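Local coordinates for protein endoglucanase (Fervidobacterium pennivorans DSM 9078, PDB 6KDD) that probably hydrolyses internal beta-1,4-glucosidic bonds of cellulose-like glucans, as a family 5 glycoside hydrolase of a (beta/alpha)8 barrel fold, at residues V88-A91 with L92-N95; N148-A151 with E152-N155; F210-G214 with A215-N219; S246-A249 with K250-V254. All blocks are in the same frame, centred on the assembly; numbering follows the deposited sequence.

How the interactions relate
All four are local contacts around one (beta/alpha)8 barrel, their centres 18 to 20 Å from that of the chain. Interactions 1 and 4 close the C-terminal end of a helix with a Schellman motif just before a barrel strand (97-101 and 256-261), centres 31 Å apart. Interactions 2 and 3 follow barrel strands 137-140 and 198-204, on the side where family 5 enzymes carry their active site, with centres 25 Å apart. Interactions 2 and 4 come nearest, about 8 Å between nearest atoms. Tris and glycerol, probably from the crystallisation liquor, sit beside interaction 3; a Tris also lies beside interaction 1, with a nickel ion about 5 Å from the Arg90 side chain.

Interaction 1: residues V88-A91 with L92-N95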
# COMPACT_ATOMS: atom_id res chain seq x y z
N VAL A 88 7.03 -7.41 -11.59
CA VAL A 88 8.05 -6.51 -11.08
C VAL A 88 8.96 -6.03 -12.22
O VAL A 88 9.26 -4.84 -12.33
CB VAL A 88 8.86 -7.21 -9.97
CG1 VAL A 88 10.16 -6.48 -9.71
CG2 VAL A 88 8.05 -7.32 -8.69
N ASP A 89 9.40 -6.97 -13.07
CA ASP A 89 10.33 -6.70 -14.16
C ASP A 89 9.73 -5.70 -15.13
O ASP A 89 10.40 -4.72 -15.51
CB ASP A 89 10.75 -7.96 -14.96
CG ASP A 89 11.74 -8.83 -14.21
OD1 ASP A 89 12.12 -8.48 -13.09
OD2 ASP A 89 12.03 -9.92 -14.69
N ARG A 90 8.46 -5.91 -15.53
CA ARG A 90 7.82 -4.97 -16.44
C ARG A 90 7.73 -3.56 -15.84
O ARG A 90 7.90 -2.57 -16.58
CB ARG A 90 6.43 -5.46 -16.90
CG ARG A 90 6.48 -6.70 -17.76
CD ARG A 90 6.91 -6.37 -19.19
NE ARG A 90 6.79 -7.41 -20.21
CZ ARG A 90 7.75 -7.78 -21.07
NH1 ARG A 90 8.94 -7.20 -21.05
NH2 ARG A 90 7.51 -8.75 -21.94
N ALA A 91 7.42 -3.46 -14.55
CA ALA A 91 7.35 -2.16 -13.90
C ALA A 91 8.72 -1.47 -13.86
O ALA A 91 8.84 -0.29 -14.16
CB ALA A 91 6.77 -2.32 -12.50
N LEU A 92 9.76 -2.21 -13.46
CA LEU A 92 11.11 -1.67 -13.42
C LEU A 92 11.62 -1.25 -14.81
O LEU A 92 12.32 -0.25 -14.94
CB LEU A 92 12.03 -2.70 -12.75
CG LEU A 92 11.86 -2.86 -11.24
CD1 LEU A 92 12.74 -4.01 -10.74
CD2 LEU A 92 12.18 -1.56 -10.48
N GLU A 93 11.25 -1.98 -15.86
CA GLU A 93 11.62 -1.65 -17.22
C GLU A 93 10.88 -0.41 -17.70
O GLU A 93 11.30 0.20 -18.67
CB GLU A 93 11.21 -2.73 -18.23
CG GLU A 93 11.97 -4.02 -18.02
CD GLU A 93 11.31 -5.22 -18.71
OE1 GLU A 93 11.90 -6.31 -18.65
OE2 GLU A 93 10.19 -5.07 -19.33
N ASN A 94 9.81 -0.01 -17.01
CA ASN A 94 9.15 1.24 -17.32
C ASN A 94 9.68 2.37 -16.44
O ASN A 94 9.05 3.41 -16.39
CB ASN A 94 7.63 1.10 -17.24
CG ASN A 94 7.10 0.41 -18.48
OD1 ASN A 94 6.86 1.05 -19.51
ND2 ASN A 94 6.87 -0.89 -18.38
N ASN A 95 10.80 2.14 -15.73
CA ASN A 95 11.44 3.08 -14.84
C ASN A 95 10.49 3.55 -13.75
O ASN A 95 10.55 4.71 -13.34
CB ASN A 95 12.02 4.30 -15.58
CG ASN A 95 13.04 3.89 -16.64
OD1 ASN A 95 13.96 3.14 -16.36
ND2 ASN A 95 12.85 4.33 -17.87
O HOH W 1 12.14 -7.23 -21.44
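Val88 lies side by side with Leu92 one helical turn on, both pointing the same way, and Val88 CG1 meets Leu92 CD1 at 3.7 Å. Val88 O also accepts a backbone bond from Leu92 N (2.9 Å). Outside the pair, Ile100, Val98 and Tyr133 complete this greasy flank. Asp89 O accepts from Glu93 N, while the Asp89 carboxylate turns to Tyr133 and Lys85. Arg90 bends at chi2 (-77°), which swings its guanidinium over toward Glu93, whose chain is extended beyond CG. Arg90 NH1 gives a salt-bridging hydrogen bond to Glu93 OE2 at 3.0 Å, in the guanidinium plane and on the syn lone pair, with the carboxylate plane turned 57° away. A water bonds Glu93 OE1 and, weakly, Arg90 NH1, while Arg90 NE pairs with Asp44. A leucine in place of Arg90 would probably leave both Glu93 and Asp44 without their positive mate. The Arg90 carbonyl oxygen receives Asn94 ND2 at 2.7 Å, tilted 32° from its plane. Ala91 O takes Asn94 N at 3.0 Å, and Asn95, with positive phi, is the C' residue of the Schellman motif that ends helix 78-93. The water-bridged ion pair, on the more exposed side, and the amide bond thus tie side chains to the last turn, Asn94 lending a side-chain donor to a late carbonyl where the helix runs out of backbone donors.

Interaction 2: residues N148-A151 with E152-N155; sequences NLTA and EKWN
Lys153 runs across Thr150, the residue just before helix 151-168. Its CB lies 3.6 Å from Thr150 OG1, and its CG comes closer, 3.4 Å from that same oxygen. The next atom, Lys153 CD, reaches the Asn148 carbonyl oxygen at 3.9 Å. A bend at chi4 (-78°) then turns NZ away to a salt bridge with Asp113, and Pro112 of helix 112-129 also touches the chain. Thr150 is the N-cap: its OG1 stands between backbone N and carbonyl carbon, where it accepts a nearly linear bond from Lys153 N at 3.2 Å (173°). This capping occupies an amide of the first turn of a helix that follows strand 137-140 of the barrel, and Leu149 just before it is the centre of an inverse gamma turn. Thr150 O meanwhile takes Trp154 N at 2.7 Å, the first of the helical backbone bonds. Leu149, which is buried, leans with CD2 obliquely on the indole, 4.0 Å from Trp154 CE3, while Trp154 NE1 bonds to the backbone of Asp177. At the next residue, Asn155 N donates to Ala151 O at 2.9 Å, and the Asn155 amide reaches across to the neighbouring loop, its OD1 taking Lys191 N and its ND2 giving to Ser189 O. An alanine in place of Asn155 would probably leave that backbone NH and carbonyl of the loop without partners. Ala151 CB itself packs against Ser189 and Pro179.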
# COMPACT_ATOMS: atom_id res chain seq x y z
N ASN A 148 -6.16 -9.65 15.48
CA ASN A 148 -5.33 -10.16 16.57
C ASN A 148 -3.86 -9.79 16.42
O ASN A 148 -3.09 -9.83 17.39
CB ASN A 148 -5.51 -11.65 16.80
CG ASN A 148 -6.76 -11.92 17.61
OD1 ASN A 148 -7.12 -11.12 18.48
ND2 ASN A 148 -7.43 -13.03 17.34
N LEU A 149 -3.46 -9.42 15.20
CA LEU A 149 -2.16 -8.82 15.02
C LEU A 149 -2.22 -7.39 15.54
O LEU A 149 -2.26 -6.43 14.76
CB LEU A 149 -1.69 -8.93 13.56
CG LEU A 149 -0.25 -8.48 13.27
CD1 LEU A 149 0.77 -9.26 14.11
CD2 LEU A 149 0.05 -8.62 11.78
N THR A 150 -2.19 -7.27 16.89
CA THR A 150 -2.27 -6.00 17.60
C THR A 150 -0.98 -5.21 17.46
O THR A 150 0.04 -5.74 17.01
CB THR A 150 -2.58 -6.23 19.08
OG1 THR A 150 -1.43 -6.88 19.64
CG2 THR A 150 -3.81 -7.08 19.27
N ALA A 151 -1.04 -3.94 17.85
CA ALA A 151 0.11 -3.05 17.79
C ALA A 151 1.29 -3.69 18.52
O ALA A 151 2.43 -3.62 18.06
CB ALA A 151 -0.23 -1.71 18.39
N GLU A 152 0.97 -4.28 19.68
CA GLU A 152 1.93 -4.95 20.55
C GLU A 152 2.58 -6.10 19.79
O GLU A 152 3.80 -6.11 19.68
CB GLU A 152 1.26 -5.41 21.85
CG GLU A 152 2.25 -5.54 23.01
CD GLU A 152 1.93 -6.61 24.05
OE1 GLU A 152 2.60 -7.66 24.03
OE2 GLU A 152 1.02 -6.40 24.88
N LYS A 153 1.76 -7.02 19.26
CA LYS A 153 2.22 -8.19 18.53
C LYS A 153 2.95 -7.82 17.23
O LYS A 153 3.88 -8.52 16.84
CB LYS A 153 1.06 -9.15 18.25
CG LYS A 153 0.44 -9.77 19.49
CD LYS A 153 0.03 -11.22 19.29
CE LYS A 153 -0.48 -11.90 20.55
NZ LYS A 153 0.62 -12.31 21.47
N TRP A 154 2.57 -6.69 16.61
CA TRP A 154 3.20 -6.22 15.37
C TRP A 154 4.59 -5.64 15.66
O TRP A 154 5.53 -5.88 14.90
CB TRP A 154 2.27 -5.23 14.62
CG TRP A 154 2.86 -4.55 13.42
CD1 TRP A 154 3.03 -3.21 13.24
CD2 TRP A 154 3.36 -5.18 12.22
NE1 TRP A 154 3.63 -2.97 12.02
CE2 TRP A 154 3.81 -4.16 11.37
CE3 TRP A 154 3.47 -6.51 11.79
CZ2 TRP A 154 4.37 -4.42 10.11
CZ3 TRP A 154 4.00 -6.77 10.54
CH2 TRP A 154 4.45 -5.74 9.72
N ASN A 155 4.71 -4.89 16.77
CA ASN A 155 5.97 -4.34 17.23
C ASN A 155 6.97 -5.47 17.50
O ASN A 155 8.18 -5.24 17.37
CB ASN A 155 5.80 -3.41 18.44
CG ASN A 155 5.17 -2.08 18.06
OD1 ASN A 155 5.53 -1.48 17.04
ND2 ASN A 155 4.25 -1.60 18.88

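Interaction 3: residues F210-G214 with A215-N219; sequences FTHQG and AEWVN
His212, Ala215, Trp217 and Val218 make a local contact across two consecutive beta turns, running from the end of helix 208-211 at the C-terminal end of the barrel strands, where family 5 enzymes carry their active site. The first turn, type II from His212 to Ala215, is closed by Ala215 N to His212 O at 3.1 Å; Gly214 has a positive phi (74°), which favours glycine. A type I turn from Ala215 to Val218 follows, with Val218 N on Ala215 O at 3.2 Å. The two aromatics meet rim to rim: the His212 ring and the five-membered ring of Trp217 have centroids 5.9 Å apart and planes at 71°. Trp217 CG sits between its backbone N and carbonyl carbon (chi1 63°), bringing one indole face over Ala215 CB, 3.4 Å from the ring plane near its rim. The same methyl lies at the edge of the imidazole, and a Val218 methyl touches that ring too. Gln213 turns away, its NE2 on Phe210 O at 2.9 Å. Lys266 joins the charge of Glu216 to the Gly214 carbonyl, and Trp217 NE1 bonds a bound Tris. Around the loop Phe208 stacks on His212, Tyr264 meets Trp217 edge-to-face, and Phe210 and Thr211 pack on Trp275 of helix 269-285.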
# COMPACT_ATOMS: atom_id res chain seq x y z
N PHE A 210 -17.88 8.08 4.19
CA PHE A 210 -17.86 8.59 2.83
C PHE A 210 -17.06 7.65 1.90
O PHE A 210 -17.57 7.20 0.88
CB PHE A 210 -17.26 10.00 2.81
CG PHE A 210 -16.94 10.47 1.42
CD1 PHE A 210 -17.96 10.72 0.50
CD2 PHE A 210 -15.62 10.58 0.99
CE1 PHE A 210 -17.67 11.09 -0.80
CE2 PHE A 210 -15.34 10.98 -0.31
CZ PHE A 210 -16.36 11.23 -1.21
N THR A 211 -15.78 7.36 2.24
CA THR A 211 -14.95 6.62 1.30
C THR A 211 -15.42 5.17 1.14
O THR A 211 -15.15 4.57 0.11
CB THR A 211 -13.47 6.60 1.70
OG1 THR A 211 -13.42 5.99 2.98
CG2 THR A 211 -12.88 8.00 1.77
N HIS A 212 -16.16 4.63 2.12
CA HIS A 212 -16.54 3.23 1.99
C HIS A 212 -18.06 3.04 1.95
O HIS A 212 -18.53 1.94 2.26
CB HIS A 212 -15.94 2.43 3.14
CG HIS A 212 -14.50 2.11 2.90
ND1 HIS A 212 -14.08 0.88 2.43
CD2 HIS A 212 -13.39 2.88 3.04
CE1 HIS A 212 -12.76 0.89 2.30
NE2 HIS A 212 -12.32 2.10 2.67
N GLN A 213 -18.80 4.09 1.61
CA GLN A 213 -20.26 3.97 1.43
C GLN A 213 -20.55 2.95 0.35
O GLN A 213 -19.89 2.93 -0.69
CB GLN A 213 -20.86 5.33 1.06
CG GLN A 213 -20.33 5.87 -0.28
CD GLN A 213 -20.86 7.27 -0.49
OE1 GLN A 213 -21.98 7.46 -0.94
NE2 GLN A 213 -20.06 8.25 -0.12
N GLY A 214 -21.52 2.06 0.62
CA GLY A 214 -21.89 1.02 -0.33
C GLY A 214 -20.89 -0.14 -0.42
O GLY A 214 -21.08 -1.04 -1.24
N ALA A 215 -19.84 -0.17 0.41
CA ALA A 215 -18.81 -1.20 0.23
C ALA A 215 -19.28 -2.53 0.83
O ALA A 215 -19.45 -2.64 2.04
CB ALA A 215 -17.52 -0.76 0.87
N GLU A 216 -19.40 -3.56 -0.01
CA GLU A 216 -20.09 -4.80 0.33
C GLU A 216 -19.27 -5.57 1.37
O GLU A 216 -19.83 -6.25 2.23
CB GLU A 216 -20.32 -5.63 -0.93
CG GLU A 216 -21.07 -4.89 -2.04
CD GLU A 216 -20.30 -3.88 -2.90
OE1 GLU A 216 -20.79 -3.54 -4.00
OE2 GLU A 216 -19.23 -3.41 -2.48
N TRP A 217 -17.95 -5.40 1.29
CA TRP A 217 -16.97 -6.16 2.06
C TRP A 217 -16.83 -5.63 3.49
O TRP A 217 -16.02 -6.15 4.24
CB TRP A 217 -15.62 -6.18 1.30
CG TRP A 217 -14.98 -4.83 1.10
CD1 TRP A 217 -14.01 -4.28 1.88
CD2 TRP A 217 -15.23 -3.88 0.04
NE1 TRP A 217 -13.65 -3.05 1.39
CE2 TRP A 217 -14.38 -2.78 0.26
CE3 TRP A 217 -16.09 -3.83 -1.07
CZ2 TRP A 217 -14.36 -1.67 -0.58
CZ3 TRP A 217 -16.09 -2.73 -1.90
CH2 TRP A 217 -15.22 -1.66 -1.65
N VAL A 218 -17.55 -4.55 3.83
CA VAL A 218 -17.50 -3.99 5.17
C VAL A 218 -18.84 -4.31 5.85
O VAL A 218 -19.88 -4.22 5.19
CB VAL A 218 -17.26 -2.46 5.14
CG1 VAL A 218 -17.16 -1.87 6.54
CG2 VAL A 218 -16.03 -2.09 4.34
N ASN A 219 -18.80 -4.65 7.15
CA ASN A 219 -19.96 -5.13 7.89
C ASN A 219 -20.20 -4.29 9.13
O ASN A 219 -19.45 -4.39 10.12
CB ASN A 219 -19.87 -6.61 8.28
CG ASN A 219 -20.44 -7.53 7.22
OD1 ASN A 219 -21.21 -7.10 6.37
ND2 ASN A 219 -20.07 -8.80 7.26

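Interaction 4: residues S246-A249 with K250-V254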
# COMPACT_ATOMS: atom_id res chain seq x y z
N SER A 246 2.74 13.79 10.68
CA SER A 246 3.94 14.57 10.37
C SER A 246 4.73 14.86 11.64
O SER A 246 5.95 14.68 11.68
CB SER A 246 3.54 15.84 9.70
OG SER A 246 4.69 16.64 9.42
N ASP A 247 4.01 15.35 12.67
CA ASP A 247 4.61 15.71 13.95
C ASP A 247 5.35 14.51 14.52
O ASP A 247 6.49 14.64 14.94
CB ASP A 247 3.59 16.34 14.92
CG ASP A 247 3.22 17.77 14.56
OD1 ASP A 247 3.99 18.40 13.80
OD2 ASP A 247 2.13 18.22 14.96
N TRP A 248 4.69 13.35 14.52
CA TRP A 248 5.29 12.11 14.99
C TRP A 248 6.49 11.70 14.12
O TRP A 248 7.51 11.23 14.64
CB TRP A 248 4.23 11.02 15.03
CG TRP A 248 4.76 9.67 15.41
CD1 TRP A 248 4.91 9.16 16.67
CD2 TRP A 248 5.24 8.65 14.51
NE1 TRP A 248 5.41 7.88 16.62
CE2 TRP A 248 5.64 7.55 15.30
CE3 TRP A 248 5.34 8.55 13.12
CZ2 TRP A 248 6.16 6.38 14.75
CZ3 TRP A 248 5.86 7.40 12.57
CH2 TRP A 248 6.26 6.32 13.38
N ALA A 249 6.36 11.83 12.79
CA ALA A 249 7.42 11.37 11.90
C ALA A 249 8.66 12.26 12.03
O ALA A 249 9.77 11.77 11.96
CB ALA A 249 6.94 11.30 10.46
N LYS A 250 8.45 13.57 12.15
CA LYS A 250 9.55 14.50 12.33
C LYS A 250 10.28 14.19 13.64
O LYS A 250 11.51 14.15 13.66
CB LYS A 250 9.02 15.93 12.25
CG LYS A 250 8.64 16.37 10.84
CD LYS A 250 8.29 17.83 10.77
CE LYS A 250 8.12 18.29 9.34
NZ LYS A 250 7.28 19.52 9.30
N GLN A 251 9.53 13.92 14.70
CA GLN A 251 10.14 13.63 15.99
C GLN A 251 10.92 12.32 15.95
O GLN A 251 11.90 12.17 16.67
CB GLN A 251 9.15 13.77 17.16
CG GLN A 251 8.82 12.48 17.90
CD GLN A 251 7.51 12.58 18.65
OE1 GLN A 251 6.89 13.64 18.73
NE2 GLN A 251 7.05 11.46 19.19
N ASN A 252 10.51 11.38 15.10
CA ASN A 252 11.19 10.09 15.06
C ASN A 252 12.15 9.98 13.88
O ASN A 252 12.72 8.93 13.66
CB ASN A 252 10.20 8.92 15.04
CG ASN A 252 9.49 8.76 16.36
OD1 ASN A 252 8.50 9.44 16.62
ND2 ASN A 252 9.98 7.84 17.17
N LYS A 253 12.25 11.06 13.09
CA LYS A 253 13.18 11.15 11.98
C LYS A 253 12.92 10.00 10.99
O LYS A 253 13.79 9.16 10.75
CB LYS A 253 14.61 11.19 12.54
CG LYS A 253 15.64 11.81 11.61
CD LYS A 253 16.09 13.20 12.02
CE LYS A 253 17.18 13.72 11.10
NZ LYS A 253 16.71 13.83 9.69
N VAL A 254 11.70 9.92 10.45
CA VAL A 254 11.34 8.78 9.60
C VAL A 254 10.48 9.31 8.45
O VAL A 254 9.70 10.25 8.61
CB VAL A 254 10.70 7.63 10.43
CG1 VAL A 254 9.28 7.93 10.88
CG2 VAL A 254 10.74 6.28 9.73
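Trp248 and Val254 come together where helix 232-252 ends, Trp248 CZ3 touching Val254 CG1 at 3.9 Å. With CG anti to the backbone N (chi1 176°), the indole of Trp248 swings outward from the helix, leaning toward its C-terminal end, and the end of the Asn252 side chain lies over one face, offset toward its rim, planes 34° apart. Gln251 crosses the indole at about a right angle, its NE2 4.0 Å from Trp248 CD1. Val254 holds CG1 in the crowded position (chi1 74°), which turns this methyl both to the indole and to Ala249 CB, 4.1 Å away. On the other flank Lys250 runs out fully extended alongside Ser246, its CE 3.8 Å from Ser246 OG. Lys250 N bonds Ser246 O at 2.8 Å, and Gln251 N donates to Asp247 O. The turn closes as a Schellman motif: Lys253 has positive phi, and Val254 N reaches back to Ala249 O at 3.1 Å. Asp247 pairs with Lys243 one turn earlier. Inward, Trp248 and Ala249 rest on Ile256 of strand 256-261, Trp248 and Val254 on Val200 of strand 198-204, so the helix end spans two adjacent barrel strands.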